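Local atomic coordinates of molinate hydrolase (Gulosibacter molinativorax, PDB entry 4WGX), a protein that probably hydrolyses non-peptide carbon-nitrogen bonds as a metal-dependent member of the amidohydrolase superfamily, acting on the synthetic compound molinate. Residues G147-G152 and R172-F177. Sequence-based numbering, arbitrary orientation.
Sequences GGPFTG and RMDAMF
The F150 ring meets M173 at its edge: CB of M173 lies near the ring plane, 3.6 Å from CE2 of F150. The D174 carboxylate passes this ring obliquely, the two planes 35° apart. CD of P149 comes at the F177 ring obliquely, 3.6 Å from its CD2, and the two side chains cross at about a right angle; the ring of W114 stacks with that of F177. M173 starts out toward the loop, but its chain bends beyond CG and carries the sulfur away, so the methylenes do the touching.

Residues G148 to T151 form a type I beta turn in the loop after strand 143-144 of the TIM-barrel-like amidohydrolase fold, laid against helix 167-178. D174 projects from that helix into the turn. Its OD1 accepts the F150 N-H through the syn lone pair, 2.9 Å between F150 N and OD1, with an N-H...O angle of 151°, satisfying a buried amide, while OD2 forms a salt bridge with R162. Proline suits the second turn position: its ring restricts phi to the range needed there, and it has no N-H to satisfy. G148, with no side chain, lets the carboxylate come close, its C 3.3 Å from D174 OD1. The carbonyl O of G148 accepts both the T151 N-H and, at 2.8 Å, the T151 hydroxyl OG1, which chi1 of 68° turns back toward the turn. The same rotamer sets the T151 methyl, CG2, 3.4 Å from D174 OD2.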
loop_
_atom_site.group_PDB
_atom_site.type_symbol
_atom_site.label_atom_id
_atom_site.label_comp_id
_atom_site.label_asym_id
_atom_site.label_seq_id
_atom_site.Cartn_x
_atom_site.Cartn_y
_atom_site.Cartn_z
ATOM N N GLY A 147 -6.178 -20.219 -4.719
ATOM C CA GLY A 147 -7.203 -19.197 -4.749
ATOM C C GLY A 147 -7.378 -18.613 -6.133
ATOM O O GLY A 147 -6.557 -18.812 -7.011
ATOM N N GLY A 148 -8.466 -17.883 -6.327
ATOM C CA GLY A 148 -8.712 -17.212 -7.587
ATOM C C GLY A 148 -7.864 -15.964 -7.768
ATOM O O GLY A 148 -7.056 -15.631 -6.911
ATOM N N PRO A 149 -8.064 -15.249 -8.885
ATOM C CA PRO A 149 -7.211 -14.124 -9.275
ATOM C C PRO A 149 -7.263 -12.902 -8.339
ATOM O O PRO A 149 -6.447 -12.002 -8.488
ATOM C CB PRO A 149 -7.739 -13.762 -10.664
ATOM C CG PRO A 149 -9.128 -14.208 -10.674
ATOM C CD PRO A 149 -9.183 -15.433 -9.822
ATOM N N PHE A 150 -8.196 -12.876 -7.400
ATOM C CA PHE A 150 -8.293 -11.783 -6.442
ATOM C C PHE A 150 -8.120 -12.269 -5.013
ATOM O O PHE A 150 -8.728 -11.766 -4.091
ATOM C CB PHE A 150 -9.615 -11.048 -6.655
ATOM C CG PHE A 150 -9.731 -10.506 -8.042
ATOM C CD1 PHE A 150 -8.861 -9.529 -8.468
ATOM C CD2 PHE A 150 -10.630 -11.028 -8.951
ATOM C CE1 PHE A 150 -8.911 -9.054 -9.747
ATOM C CE2 PHE A 150 -10.683 -10.548 -10.233
ATOM C CZ PHE A 150 -9.822 -9.568 -10.632
ATOM N N THR A 151 -7.229 -13.235 -4.853
ATOM C CA THR A 151 -6.822 -13.724 -3.545
ATOM C C THR A 151 -5.334 -13.471 -3.395
ATOM O O THR A 151 -4.738 -12.820 -4.242
ATOM C CB THR A 151 -7.117 -15.214 -3.382
ATOM O OG1 THR A 151 -6.263 -15.976 -4.244
ATOM C CG2 THR A 151 -8.556 -15.497 -3.707
ATOM N N GLY A 152 -4.743 -14.001 -2.328
ATOM C CA GLY A 152 -3.331 -13.815 -2.052
ATOM C C GLY A 152 -2.416 -14.427 -3.092
ATOM O O GLY A 152 -1.265 -14.027 -3.235
ATOM N N ARG A 172 -17.288 -12.821 -7.460
ATOM C CA ARG A 172 -17.835 -13.485 -8.631
ATOM C C ARG A 172 -16.733 -14.038 -9.534
ATOM O O ARG A 172 -16.878 -15.124 -10.072
ATOM C CB ARG A 172 -18.743 -12.542 -9.422
ATOM C CG ARG A 172 -19.373 -13.200 -10.636
ATOM C CD ARG A 172 -20.607 -12.467 -11.146
ATOM N NE ARG A 172 -20.271 -11.239 -11.870
ATOM C CZ ARG A 172 -20.448 -10.001 -11.417
ATOM N NH1 ARG A 172 -20.972 -9.769 -10.223
ATOM N NH2 ARG A 172 -20.115 -8.981 -12.178
ATOM N N MET A 173 -15.640 -13.305 -9.704
ATOM C CA MET A 173 -14.516 -13.833 -10.482
ATOM C C MET A 173 -13.785 -14.985 -9.762
ATOM O O MET A 173 -13.465 -16.048 -10.367
ATOM C CB MET A 173 -13.526 -12.717 -10.804
ATOM C CG MET A 173 -14.084 -11.606 -11.687
ATOM S SD MET A 173 -14.597 -12.130 -13.341
ATOM C CE MET A 173 -16.340 -12.422 -13.105
ATOM N N ASP A 174 -13.511 -14.784 -8.476
ATOM C CA ASP A 174 -12.868 -15.828 -7.696
ATOM C C ASP A 174 -13.703 -17.112 -7.764
ATOM O O ASP A 174 -13.149 -18.184 -7.898
ATOM C CB ASP A 174 -12.637 -15.397 -6.232
ATOM C CG ASP A 174 -11.439 -14.465 -6.071
ATOM O OD1 ASP A 174 -10.679 -14.311 -7.045
ATOM O OD2 ASP A 174 -11.259 -13.898 -4.969
ATOM N N ALA A 175 -15.028 -17.005 -7.697
ATOM C CA ALA A 175 -15.869 -18.200 -7.736
ATOM C C ALA A 175 -15.779 -18.923 -9.080
ATOM O O ALA A 175 -15.758 -20.145 -9.123
ATOM C CB ALA A 175 -17.318 -17.855 -7.433
ATOM N N MET A 176 -15.732 -18.180 -10.176
ATOM C CA MET A 176 -15.769 -18.834 -11.467
ATOM C C MET A 176 -14.420 -19.462 -11.765
ATOM O O MET A 176 -14.369 -20.440 -12.514
ATOM C CB MET A 176 -16.211 -17.874 -12.578
ATOM C CG MET A 176 -15.122 -17.155 -13.296
ATOM S SD MET A 176 -15.746 -16.163 -14.663
ATOM C CE MET A 176 -14.186 -15.561 -15.258
ATOM N N PHE A 177 -13.336 -18.944 -11.184
ATOM C CA PHE A 177 -12.080 -19.722 -11.256
ATOM C C PHE A 177 -11.908 -20.841 -10.198
ATOM O O PHE A 177 -11.404 -21.903 -10.509
ATOM C CB PHE A 177 -10.866 -18.802 -11.184
ATOM C CG PHE A 177 -10.660 -17.982 -12.415
ATOM C CD1 PHE A 177 -9.929 -18.467 -13.482
ATOM C CD2 PHE A 177 -11.208 -16.722 -12.504
ATOM C CE1 PHE A 177 -9.744 -17.703 -14.610
ATOM C CE2 PHE A 177 -11.032 -15.953 -13.619
ATOM C CZ PHE A 177 -10.303 -16.438 -14.677
#